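Long-range contacts in restriction endonuclease Hpy99I (Helicobacter pylori, PDB 3GOX), which cleaves DNA at a specific pseudopalindromic recognition sequence as a type II restriction endonuclease of the beta-beta-alpha-Me class: residues Ile77-His82 against Arg104-Glu109; Val117-Thr122 against His157-Asp162; Lys134-Thr139 against Ser147-Thr152. One frame throughout, in Å; residues are numbered along the deposited sequence. Where two conformers were deposited one is given.

Contact 1 closes before the other two open, and contact 3 is nested inside the loop that contact 2 closes. Contact 1 gathers three of the four cysteines of the first zinc site, and its centre is about 23 Å from that of contact 2. Contact 2 holds the sodium ion and two consecutive DNA phosphates. Contact 3 is a hairpin beside the second zinc; its Phe138 side chain is about 6 Å from that zinc and about 13 Å from the sodium. Centres of contacts 1 and 3 are about 35 Å apart within one chain, yet the dimer brings such regions together: His82 of contact 1 is hydrogen-bonded to Thr152 of the second subunit.

Contact 1 of 3, residues Ile77-His82 against Arg104-Glu109; sequences ICNICH and RPSCRE. With ZN (zinc ion), chain E; nucleotides of chain D.
Cys78 and Cys107 meet at a zinc ion, which ties the loop 77-82 to the start of helix 108-115. In Cys78 the CB is 4.1 Å from the CB of Cys107. One bond further, SG lies trans to its own backbone N (chi1 174°) and binds the zinc at 2.3 Å. The same sulfur accepts a nearly straight bond from Cys107 N across the contact (N to Cys78 SG 3.3 Å, 171° at the hydrogen). Within its own loop it takes a second from Ile80 N and a weak third from Cys81 N. Cys81 and Cys107 also bind the metal through SG, and Cys110 completes the four-cysteine site.

Beside the metal the backbones are joined directly, Asn79 N donating to Pro105 O at 3.0 Å. A water donates to the same oxygen and to Ile77 O, at 2.7 Å from Pro105 O.

Segment 104-109 also meets DNA. Pro105 CG packs 3.3 Å from OP2 of DC6 of chain D, while the extended Arg104 brings both NH1 and NH2 to a single acceptor, N7 of DG7 of chain D, NH1 at 3.1 Å. Arg104 NE has a second partner, Glu91, in a salt bridge.

Several N-H groups converging on one zinc-bound sulfur, as in zinc knuckles, would probably spread its negative charge and help hold the turn around the zinc.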
loop_
_atom_site.group_PDB
_atom_site.type_symbol
_atom_site.label_atom_id
_atom_site.label_comp_id
_atom_site.label_asym_id
_atom_site.label_seq_id
_atom_site.Cartn_x
_atom_site.Cartn_y
_atom_site.Cartn_z
ATOM N N ILE A 77 12.878 7.586 15.708
ATOM C CA ILE A 77 13.418 8.524 14.721
ATOM C C ILE A 77 12.393 8.680 13.587
ATOM O O ILE A 77 12.001 7.686 12.965
ATOM C CB ILE A 77 14.736 8.035 14.139
ATOM C CG1 ILE A 77 15.763 7.762 15.239
ATOM C CG2 ILE A 77 15.279 9.059 13.126
ATOM C CD1 ILE A 77 17.021 6.998 14.746
ATOM N N CYS A 78 11.951 9.912 13.309
ATOM C CA CYS A 78 10.975 10.169 12.249
ATOM C C CYS A 78 11.598 9.916 10.872
ATOM O O CYS A 78 12.743 10.280 10.641
ATOM C CB CYS A 78 10.457 11.595 12.339
ATOM S SG CYS A 78 9.375 12.075 10.968
ATOM N N ASN A 79 10.851 9.306 9.950
ATOM C CA ASN A 79 11.390 8.982 8.631
ATOM C C ASN A 79 11.432 10.138 7.653
ATOM O O ASN A 79 11.942 9.968 6.538
ATOM C CB ASN A 79 10.651 7.800 7.994
ATOM C CG ASN A 79 9.305 8.201 7.437
ATOM O OD1 ASN A 79 8.585 8.942 8.063
ATOM N ND2 ASN A 79 8.971 7.711 6.258
ATOM N N ILE A 80 10.921 11.303 8.058
ATOM C CA ILE A 80 11.000 12.494 7.216
ATOM C C ILE A 80 12.035 13.410 7.847
ATOM O O ILE A 80 13.171 13.481 7.375
ATOM C CB ILE A 80 9.610 13.160 7.018
ATOM C CG1 ILE A 80 8.605 12.146 6.450
ATOM C CG2 ILE A 80 9.729 14.377 6.124
ATOM C CD1 ILE A 80 8.975 11.535 5.148
ATOM N N CYS A 81 11.715 14.022 8.971
ATOM C CA CYS A 81 12.635 14.970 9.586
ATOM C C CYS A 81 13.853 14.307 10.238
ATOM O O CYS A 81 14.862 14.970 10.494
ATOM C CB CYS A 81 11.901 15.860 10.610
ATOM S SG CYS A 81 11.234 15.043 12.108
ATOM N N HIS A 82 13.773 13.008 10.525
ATOM C CA HIS A 82 14.888 12.300 11.174
ATOM C C HIS A 82 15.347 13.052 12.429
ATOM O O HIS A 82 16.535 13.228 12.695
ATOM C CB HIS A 82 16.039 11.992 10.187
ATOM C CG HIS A 82 15.770 10.809 9.309
ATOM N ND1 HIS A 82 15.004 10.885 8.162
ATOM C CD2 HIS A 82 16.105 9.504 9.450
ATOM C CE1 HIS A 82 14.905 9.676 7.623
ATOM N NE2 HIS A 82 15.555 8.820 8.387
ATOM N N ARG A 104 2.800 5.325 13.077
ATOM C CA ARG A 104 3.224 5.757 11.748
ATOM C C ARG A 104 4.721 6.062 11.784
ATOM O O ARG A 104 5.227 6.471 12.831
ATOM C CB ARG A 104 2.446 6.999 11.293
ATOM C CG ARG A 104 0.941 6.841 11.118
ATOM C CD ARG A 104 0.409 8.038 10.401
ATOM N NE ARG A 104 -1.041 8.056 10.244
ATOM C CZ ARG A 104 -1.731 7.542 9.222
ATOM N NH1 ARG A 104 -1.136 6.861 8.263
ATOM N NH2 ARG A 104 -3.046 7.685 9.198
ATOM N N PRO A 105 5.416 5.892 10.657
ATOM C CA PRO A 105 6.869 6.189 10.655
ATOM C C PRO A 105 7.176 7.684 10.673
ATOM O O PRO A 105 8.307 8.055 11.024
ATOM C CB PRO A 105 7.345 5.558 9.354
ATOM C CG PRO A 105 6.147 5.596 8.452
ATOM C CD PRO A 105 4.959 5.380 9.356
ATOM N N SER A 106 6.221 8.530 10.285
ATOM C CA SER A 106 6.368 9.989 10.294
ATOM C C SER A 106 5.677 10.585 11.523
ATOM O O SER A 106 4.555 10.195 11.865
ATOM C CB SER A 106 5.753 10.596 9.027
ATOM O OG SER A 106 6.098 9.874 7.874
ATOM N N CYS A 107 6.366 11.511 12.185
ATOM C CA CYS A 107 5.863 12.143 13.398
ATOM C C CYS A 107 4.643 13.008 13.103
ATOM O O CYS A 107 4.363 13.361 11.956
ATOM C CB CYS A 107 6.967 12.984 14.060
ATOM S SG CYS A 107 7.401 14.507 13.194
ATOM N N ARG A 108 3.925 13.376 14.156
ATOM C CA ARG A 108 2.723 14.179 13.999
ATOM C C ARG A 108 2.991 15.481 13.249
ATOM O O ARG A 108 2.159 15.896 12.454
ATOM C CB ARG A 108 2.069 14.452 15.351
ATOM C CG ARG A 108 1.568 13.205 16.063
ATOM C CD ARG A 108 0.988 13.560 17.433
ATOM N NE ARG A 108 0.995 12.423 18.352
ATOM C CZ ARG A 108 0.020 11.516 18.462
ATOM N NH1 ARG A 108 -1.074 11.605 17.714
ATOM N NH2 ARG A 108 0.138 10.509 19.334
ATOM N N GLU A 109 4.117 16.136 13.496
ATOM C CA GLU A 109 4.435 17.376 12.791
ATOM C C GLU A 109 4.597 17.141 11.283
ATOM O O GLU A 109 4.062 17.893 10.478
ATOM C CB GLU A 109 5.677 18.050 13.376
ATOM C CG GLU A 109 5.449 18.607 14.768
ATOM C CD GLU A 109 4.279 19.562 14.820
ATOM O OE1 GLU A 109 4.284 20.556 14.053
ATOM O OE2 GLU A 109 3.343 19.317 15.618
HETATM ZN ZN ZN E . 9.076 14.297 11.558
ATOM P P DT D 5 7.020 1.678 8.384
ATOM O OP1 DT D 5 8.315 2.234 7.902
ATOM O OP2 DT D 5 6.523 2.042 9.727
ATOM O "O5'" DT D 5 5.920 2.108 7.319
ATOM C "C5'" DT D 5 6.194 2.053 5.924
ATOM C "C4'" DT D 5 4.904 2.189 5.153
ATOM O "O4'" DT D 5 4.064 1.065 5.444
ATOM C "C3'" DT D 5 4.090 3.417 5.551
ATOM O "O3'" DT D 5 4.400 4.475 4.640
ATOM C "C2'" DT D 5 2.642 2.955 5.438
ATOM C "C1'" DT D 5 2.725 1.443 5.212
ATOM N N1 DT D 5 1.892 0.587 6.066
ATOM C C2 DT D 5 1.039 -0.287 5.440
ATOM O O2 DT D 5 0.896 -0.320 4.229
ATOM N N3 DT D 5 0.358 -1.126 6.283
ATOM C C4 DT D 5 0.440 -1.172 7.661
ATOM O O4 DT D 5 -0.211 -2.007 8.281
ATOM C C5 DT D 5 1.331 -0.198 8.258
ATOM C C7 DT D 5 1.476 -0.156 9.748
ATOM C C6 DT D 5 1.999 0.626 7.439
ATOM P P DG D 7 -0.876 8.893 2.940
ATOM O OP1 DG D 7 -0.416 10.077 2.173
ATOM O OP2 DG D 7 -0.680 8.844 4.408
ATOM O "O5'" DG D 7 -2.433 8.710 2.655
ATOM C "C5'" DG D 7 -2.890 8.520 1.327
ATOM C "C4'" DG D 7 -4.360 8.170 1.318
ATOM O "O4'" DG D 7 -4.565 6.994 2.141
ATOM C "C3'" DG D 7 -5.307 9.224 1.888
ATOM O "O3'" DG D 7 -6.587 9.061 1.275
ATOM C "C2'" DG D 7 -5.371 8.844 3.354
ATOM C "C1'" DG D 7 -5.335 7.321 3.291
ATOM N N9 DG D 7 -4.717 6.683 4.456
ATOM C C8 DG D 7 -3.740 7.219 5.266
ATOM N N7 DG D 7 -3.426 6.450 6.275
ATOM C C5 DG D 7 -4.234 5.331 6.120
ATOM C C6 DG D 7 -4.361 4.169 6.930
ATOM O O6 DG D 7 -3.792 3.902 7.995
ATOM N N1 DG D 7 -5.283 3.271 6.399
ATOM C C2 DG D 7 -6.007 3.471 5.250
ATOM N N2 DG D 7 -6.844 2.475 4.903
ATOM N N3 DG D 7 -5.920 4.562 4.498
ATOM C C4 DG D 7 -5.020 5.444 4.989
ATOM P P DC D 6 3.882 5.965 4.927
ATOM O OP1 DC D 6 4.805 6.884 4.213
ATOM O OP2 DC D 6 3.639 6.148 6.376
ATOM O "O5'" DC D 6 2.475 6.025 4.184
ATOM C "C5'" DC D 6 2.394 5.891 2.770
ATOM C "C4'" DC D 6 0.990 5.511 2.372
ATOM O "O4'" DC D 6 0.685 4.185 2.839
ATOM C "C3'" DC D 6 -0.082 6.383 3.004
ATOM O "O3'" DC D 6 -0.209 7.601 2.259
ATOM C "C2'" DC D 6 -1.309 5.495 2.909
ATOM C "C1'" DC D 6 -0.725 4.074 3.005
ATOM N N1 DC D 6 -0.973 3.370 4.274
ATOM C C2 DC D 6 -1.518 2.082 4.231
ATOM O O2 DC D 6 -1.730 1.561 3.125
ATOM N N3 DC D 6 -1.787 1.438 5.389
ATOM C C4 DC D 6 -1.515 2.022 6.559
ATOM N N4 DC D 6 -1.807 1.347 7.675
ATOM C C5 DC D 6 -0.936 3.326 6.632
ATOM C C6 DC D 6 -0.686 3.958 5.477
HETATM O O HOH W 1 10.343 6.251 11.331
#

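Contact 2 of 3, residues Val117-Thr122 against His157-Asp162; sequences VKLSST and HDHNHD. With NA (sodium ion), chain G; nucleotides of chain D.
Val117 and His161 are joined by an almost linear backbone bond (Val117 N to His161 O 2.8 Å, 176° at the hydrogen), which lays the loop leading to helix 121-128 beside the chain that follows strand 155-159. This strand pairs with strand 166-171 as the antiparallel pair of a beta-beta-alpha-Me endonuclease fold, and segment 157-162 meets both a metal and DNA.

His159 is central to the side-chain contact, meeting both Val117 and Leu119. Its imidazole is gripped at the edge, where NE2 donates to Val117 O at 2.8 Å, the donor lying in the carbonyl plane and the oxygen close to the ring plane. Over one face comes Leu119, whose CB makes a CH-pi contact 4.1 Å from the ring centroid and 20° off the normal. With CG placed between the backbone N and carbonyl carbon (chi1 84°), the ring is turned so that its other nitrogen, ND1, makes a weak bond to OP1 of DA8 of chain D. The bond at NE2 and the cover of Leu119 probably limit the ring's rotation, with ND1 on the phosphate side.

Just before His159 in sequence, the first side-chain bond of Asp158 points away from segment 117-122. Asp158 OD1 binds the sodium ion at 2.3 Å, and OP1 of DA8 binds it too; Asn175 and a further phosphate are also ligands. His157, modelled in two conformers, in one of them reaches the next phosphate (ND1 to OP1 of DG9 of chain D 2.8 Å), its NE2 being held by Asp128. A last link runs through backbone and water: one sodium-bound water, 2.5 Å from the ion, donates to His159 O at 2.7 Å.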
loop_
_atom_site.group_PDB
_atom_site.type_symbol
_atom_site.label_atom_id
_atom_site.label_comp_id
_atom_site.label_asym_id
_atom_site.label_seq_id
_atom_site.Cartn_x
_atom_site.Cartn_y
_atom_site.Cartn_z
ATOM N N VAL A 117 -4.685 19.439 3.116
ATOM C CA VAL A 117 -6.021 19.989 3.313
ATOM C C VAL A 117 -7.045 18.866 3.320
ATOM O O VAL A 117 -7.069 18.048 2.405
ATOM C CB VAL A 117 -6.373 21.017 2.188
ATOM C CG1 VAL A 117 -7.723 21.681 2.431
ATOM C CG2 VAL A 117 -5.286 22.069 2.075
ATOM N N LYS A 118 -7.887 18.827 4.352
ATOM C CA LYS A 118 -8.942 17.822 4.462
ATOM C C LYS A 118 -10.024 18.032 3.401
ATOM O O LYS A 118 -10.174 19.126 2.846
ATOM C CB LYS A 118 -9.593 17.865 5.849
ATOM C CG LYS A 118 -8.682 17.463 6.990
ATOM C CD LYS A 118 -8.280 15.973 6.942
ATOM C CE LYS A 118 -6.857 15.766 7.430
ATOM N NZ LYS A 118 -5.908 16.665 6.682
ATOM N N LEU A 119 -10.757 16.964 3.117
ATOM C CA LEU A 119 -11.933 17.049 2.253
ATOM C C LEU A 119 -12.956 17.971 2.910
ATOM O O LEU A 119 -13.340 17.754 4.063
ATOM C CB LEU A 119 -12.521 15.654 2.039
ATOM C CG LEU A 119 -13.765 15.538 1.156
ATOM C CD1 LEU A 119 -13.455 15.951 -0.279
ATOM C CD2 LEU A 119 -14.314 14.117 1.223
ATOM N N SER A 120 -13.380 19.009 2.187
ATOM C CA SER A 120 -14.351 19.960 2.720
ATOM C C SER A 120 -15.709 19.290 2.929
ATOM O O SER A 120 -16.023 18.271 2.311
ATOM C CB SER A 120 -14.486 21.185 1.809
ATOM O OG SER A 120 -15.279 20.912 0.672
ATOM N N SER A 121 -16.508 19.873 3.815
ATOM C CA SER A 121 -17.829 19.334 4.140
ATOM C C SER A 121 -18.771 19.327 2.934
ATOM O O SER A 121 -19.477 18.350 2.722
ATOM C CB SER A 121 -18.463 20.120 5.293
ATOM O OG SER A 121 -18.594 21.493 4.974
ATOM N N THR A 122 -18.764 20.400 2.142
ATOM C CA THR A 122 -19.600 20.454 0.928
ATOM C C THR A 122 -19.092 19.482 -0.147
ATOM O O THR A 122 -19.880 18.894 -0.869
ATOM C CB THR A 122 -19.730 21.883 0.338
ATOM O OG1 THR A 122 -18.459 22.351 -0.138
ATOM C CG2 THR A 122 -20.262 22.843 1.393
ATOM N N HIS A 157 -13.747 7.784 -0.416
ATOM C CA HIS A 157 -13.745 9.155 -0.929
ATOM C C HIS A 157 -12.298 9.570 -1.138
ATOM O O HIS A 157 -11.597 9.836 -0.154
ATOM C CB HIS A 157 -14.265 10.160 0.120
ATOM C CG HIS A 157 -15.677 9.969 0.570
ATOM N ND1 HIS A 157 -16.005 9.232 1.688
ATOM C CD2 HIS A 157 -16.832 10.521 0.132
ATOM C CE1 HIS A 157 -17.309 9.293 1.884
ATOM N NE2 HIS A 157 -17.833 10.074 0.956
ATOM N N ASP A 158 -11.811 9.605 -2.372
ATOM C CA ASP A 158 -10.494 10.210 -2.592
ATOM C C ASP A 158 -10.645 11.728 -2.794
ATOM O O ASP A 158 -11.638 12.203 -3.319
ATOM C CB ASP A 158 -9.834 9.528 -3.786
ATOM C CG ASP A 158 -8.530 10.145 -4.177
ATOM O OD1 ASP A 158 -7.686 10.455 -3.285
ATOM O OD2 ASP A 158 -8.311 10.274 -5.400
ATOM N N HIS A 159 -9.656 12.494 -2.314
ATOM C CA HIS A 159 -9.665 13.954 -2.459
ATOM C C HIS A 159 -8.260 14.497 -2.699
ATOM O O HIS A 159 -7.245 13.831 -2.392
ATOM C CB HIS A 159 -10.326 14.618 -1.233
ATOM C CG HIS A 159 -9.405 14.814 -0.074
ATOM N ND1 HIS A 159 -9.037 13.792 0.772
ATOM C CD2 HIS A 159 -8.768 15.920 0.372
ATOM C CE1 HIS A 159 -8.206 14.260 1.689
ATOM N NE2 HIS A 159 -8.027 15.548 1.468
ATOM N N ASN A 160 -8.213 15.690 -3.284
ATOM C CA ASN A 160 -6.962 16.408 -3.486
ATOM C C ASN A 160 -6.602 17.174 -2.207
ATOM O O ASN A 160 -7.351 18.048 -1.753
ATOM C CB ASN A 160 -7.077 17.345 -4.697
ATOM C CG ASN A 160 -5.777 18.079 -5.005
ATOM O OD1 ASN A 160 -5.293 18.851 -4.194
ATOM N ND2 ASN A 160 -5.221 17.848 -6.188
ATOM N N HIS A 161 -5.445 16.856 -1.628
ATOM C CA HIS A 161 -5.043 17.475 -0.356
ATOM C C HIS A 161 -4.265 18.794 -0.507
ATOM O O HIS A 161 -3.739 19.318 0.478
ATOM C CB HIS A 161 -4.287 16.481 0.535
ATOM C CG HIS A 161 -2.989 16.005 -0.031
ATOM N ND1 HIS A 161 -2.694 14.667 -0.185
ATOM C CD2 HIS A 161 -1.901 16.683 -0.468
ATOM C CE1 HIS A 161 -1.482 14.542 -0.697
ATOM N NE2 HIS A 161 -0.979 15.750 -0.878
ATOM N N ASP A 162 -4.214 19.330 -1.728
ATOM C CA ASP A 162 -3.801 20.721 -1.965
ATOM C C ASP A 162 -4.978 21.695 -1.965
ATOM O O ASP A 162 -4.845 22.845 -1.558
ATOM C CB ASP A 162 -3.048 20.834 -3.290
ATOM C CG ASP A 162 -1.793 19.981 -3.318
ATOM O OD1 ASP A 162 -1.130 19.868 -2.267
ATOM O OD2 ASP A 162 -1.471 19.424 -4.388
HETATM NA NA NA G . -6.568 9.883 -1.379
ATOM P P DA D 8 -7.720 10.193 1.435
ATOM O OP1 DA D 8 -7.781 10.964 0.163
ATOM O OP2 DA D 8 -7.538 10.913 2.723
ATOM O "O5'" DA D 8 -9.059 9.330 1.519
ATOM C "C5'" DA D 8 -9.771 9.170 2.746
ATOM C "C4'" DA D 8 -9.750 7.720 3.173
ATOM O "O4'" DA D 8 -8.533 7.428 3.885
ATOM C "C3'" DA D 8 -10.854 7.341 4.148
ATOM O "O3'" DA D 8 -12.028 7.017 3.393
ATOM C "C2'" DA D 8 -10.281 6.110 4.829
ATOM C "C1'" DA D 8 -8.762 6.293 4.713
ATOM N N9 DA D 8 -8.060 6.512 5.976
ATOM C C8 DA D 8 -7.309 7.604 6.336
ATOM N N7 DA D 8 -6.757 7.499 7.522
ATOM C C5 DA D 8 -7.185 6.260 7.979
ATOM C C6 DA D 8 -6.941 5.558 9.171
ATOM N N6 DA D 8 -6.163 6.020 10.155
ATOM N N1 DA D 8 -7.522 4.347 9.319
ATOM C C2 DA D 8 -8.290 3.881 8.323
ATOM N N3 DA D 8 -8.589 4.444 7.153
ATOM C C4 DA D 8 -7.999 5.646 7.042
ATOM P P DG D 9 -13.483 7.435 3.934
ATOM O OP1 DG D 9 -14.413 7.172 2.805
ATOM O OP2 DG D 9 -13.422 8.791 4.538
ATOM O "O5'" DG D 9 -13.792 6.367 5.071
ATOM C "C5'" DG D 9 -13.867 4.985 4.743
ATOM C "C4'" DG D 9 -14.095 4.147 5.979
ATOM O "O4'" DG D 9 -12.983 4.280 6.899
ATOM C "C3'" DG D 9 -15.321 4.486 6.816
ATOM O "O3'" DG D 9 -15.574 3.328 7.600
ATOM C "C2'" DG D 9 -14.762 5.552 7.739
ATOM C "C1'" DG D 9 -13.438 4.892 8.104
ATOM N N9 DG D 9 -12.373 5.768 8.585
ATOM C C8 DG D 9 -11.854 6.874 7.954
ATOM N N7 DG D 9 -10.873 7.429 8.613
ATOM C C5 DG D 9 -10.738 6.650 9.755
ATOM C C6 DG D 9 -9.832 6.760 10.848
ATOM O O6 DG D 9 -8.934 7.591 11.027
ATOM N N1 DG D 9 -10.049 5.762 11.794
ATOM C C2 DG D 9 -11.008 4.786 11.706
ATOM N N2 DG D 9 -11.062 3.917 12.730
ATOM N N3 DG D 9 -11.854 4.668 10.693
ATOM C C4 DG D 9 -11.664 5.627 9.760
HETATM O O HOH W 2 -5.534 12.104 -1.157
HETATM O O HOH W 3 -4.365 9.222 -1.795
#

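Contact 3 of 3, residues Lys134-Thr139 against Ser147-Thr152; sequences KGSVFT and SIVGVT
Val149 fits its CG2 branch between Ser136 and Phe138, 3.4 Å from Ser136 OG and 3.6 Å from Phe138 CB, so one methyl touches both residues. Its backbone is held as well: Val149 N donates to Ser136 O and Val149 O accepts from Gly135 N, each at 2.9 Å. Gly135 has a positive phi (77°), a conformation that favours glycine.

Phe138 and Ser147 form a hydrogen-bonded antiparallel pair, with N to O distances of 2.8 Å in both directions between these two residues. On the same face Ser147 OG lies in plane at the edge of the phenyl ring, 4.0 Å from CD2. Val137 pairs with Ile148 on the other face, where Ile48 and Ile66 of the second subunit pack against them.

In the next shell, Pro133 O bonds the hydroxyl of Ser136, and Pro132 and Leu155 pack against both Val149 and Phe138. Thr152 OG1 accepts from Ile148 N at 2.8 Å and is also bonded to His82 of the second subunit. The arrangement is a short beta hairpin whose connecting loop carries Cys140 and Cys143, consistent with a zinc-knuckle hairpin.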
loop_
_atom_site.group_PDB
_atom_site.type_symbol
_atom_site.label_atom_id
_atom_site.label_comp_id
_atom_site.label_asym_id
_atom_site.label_seq_id
_atom_site.Cartn_x
_atom_site.Cartn_y
_atom_site.Cartn_z
ATOM N N LYS A 134 -23.552 0.195 -1.248
ATOM C CA LYS A 134 -23.053 -1.031 -0.632
ATOM C C LYS A 134 -23.702 -2.226 -1.328
ATOM O O LYS A 134 -24.894 -2.219 -1.611
ATOM C CB LYS A 134 -23.365 -1.041 0.868
ATOM C CG LYS A 134 -23.318 -2.406 1.550
ATOM C CD LYS A 134 -21.898 -2.950 1.715
ATOM C CE LYS A 134 -21.687 -3.440 3.140
ATOM N NZ LYS A 134 -21.911 -2.339 4.128
ATOM N N GLY A 135 -22.904 -3.243 -1.632
ATOM C CA GLY A 135 -23.421 -4.424 -2.312
ATOM C C GLY A 135 -23.662 -4.264 -3.799
ATOM O O GLY A 135 -24.211 -5.156 -4.414
ATOM N N SER A 136 -23.271 -3.145 -4.387
ATOM C CA SER A 136 -23.336 -2.990 -5.834
ATOM C C SER A 136 -22.067 -3.488 -6.501
ATOM O O SER A 136 -21.017 -3.598 -5.875
ATOM C CB SER A 136 -23.596 -1.547 -6.252
ATOM O OG SER A 136 -22.561 -0.688 -5.872
ATOM N N VAL A 137 -22.174 -3.797 -7.784
ATOM C CA VAL A 137 -21.010 -4.131 -8.592
ATOM C C VAL A 137 -20.356 -2.849 -9.108
ATOM O O VAL A 137 -20.981 -2.053 -9.826
ATOM C CB VAL A 137 -21.391 -5.077 -9.736
ATOM C CG1 VAL A 137 -20.168 -5.332 -10.636
ATOM C CG2 VAL A 137 -21.964 -6.372 -9.182
ATOM N N PHE A 138 -19.102 -2.662 -8.713
ATOM C CA PHE A 138 -18.312 -1.463 -8.974
ATOM C C PHE A 138 -17.100 -1.838 -9.829
ATOM O O PHE A 138 -16.569 -2.937 -9.701
ATOM C CB PHE A 138 -17.827 -0.937 -7.625
ATOM C CG PHE A 138 -16.952 0.281 -7.700
ATOM C CD1 PHE A 138 -17.495 1.529 -7.962
ATOM C CD2 PHE A 138 -15.587 0.185 -7.460
ATOM C CE1 PHE A 138 -16.692 2.653 -8.010
ATOM C CE2 PHE A 138 -14.785 1.311 -7.492
ATOM C CZ PHE A 138 -15.338 2.538 -7.770
ATOM N N THR A 139 -16.662 -0.919 -10.692
ATOM C CA THR A 139 -15.414 -1.050 -11.445
ATOM C C THR A 139 -14.558 0.159 -11.105
ATOM O O THR A 139 -14.917 1.291 -11.381
ATOM C CB THR A 139 -15.666 -1.181 -12.964
ATOM O OG1 THR A 139 -16.625 -2.224 -13.181
ATOM C CG2 THR A 139 -14.361 -1.510 -13.692
ATOM N N SER A 147 -15.558 -5.306 -8.546
ATOM C CA SER A 147 -15.740 -5.724 -7.165
ATOM C C SER A 147 -17.184 -5.536 -6.728
ATOM O O SER A 147 -17.985 -4.935 -7.439
ATOM C CB SER A 147 -14.807 -4.945 -6.228
ATOM O OG SER A 147 -15.093 -3.560 -6.237
ATOM N N ILE A 148 -17.519 -6.115 -5.581
ATOM C CA ILE A 148 -18.812 -5.935 -4.912
ATOM C C ILE A 148 -18.545 -5.033 -3.713
ATOM O O ILE A 148 -17.739 -5.373 -2.836
ATOM C CB ILE A 148 -19.412 -7.276 -4.423
ATOM C CG1 ILE A 148 -19.605 -8.262 -5.576
ATOM C CG2 ILE A 148 -20.740 -7.049 -3.696
ATOM C CD1 ILE A 148 -19.833 -9.674 -5.082
ATOM N N VAL A 149 -19.133 -3.840 -3.735
ATOM C CA VAL A 149 -18.821 -2.791 -2.771
ATOM C C VAL A 149 -19.012 -3.259 -1.323
ATOM O O VAL A 149 -20.100 -3.696 -0.939
ATOM C CB VAL A 149 -19.676 -1.530 -3.035
ATOM C CG1 VAL A 149 -19.324 -0.435 -2.010
ATOM C CG2 VAL A 149 -19.454 -1.038 -4.463
ATOM N N GLY A 150 -17.944 -3.154 -0.527
ATOM C CA GLY A 150 -17.984 -3.569 0.877
ATOM C C GLY A 150 -17.889 -5.056 1.112
ATOM O O GLY A 150 -17.949 -5.495 2.261
ATOM N N VAL A 151 -17.760 -5.840 0.036
ATOM C CA VAL A 151 -17.643 -7.299 0.130
ATOM C C VAL A 151 -16.331 -7.820 -0.477
ATOM O O VAL A 151 -15.575 -8.518 0.217
ATOM C CB VAL A 151 -18.859 -7.996 -0.504
ATOM C CG1 VAL A 151 -18.725 -9.523 -0.499
ATOM C CG2 VAL A 151 -20.124 -7.605 0.243
ATOM N N THR A 152 -16.060 -7.535 -1.751
ATOM C CA THR A 152 -14.765 -7.923 -2.370
ATOM C C THR A 152 -13.769 -6.776 -2.586
ATOM O O THR A 152 -12.621 -7.017 -3.011
ATOM C CB THR A 152 -14.917 -8.743 -3.649
ATOM O OG1 THR A 152 -15.602 -7.969 -4.630
ATOM C CG2 THR A 152 -15.689 -10.047 -3.385
#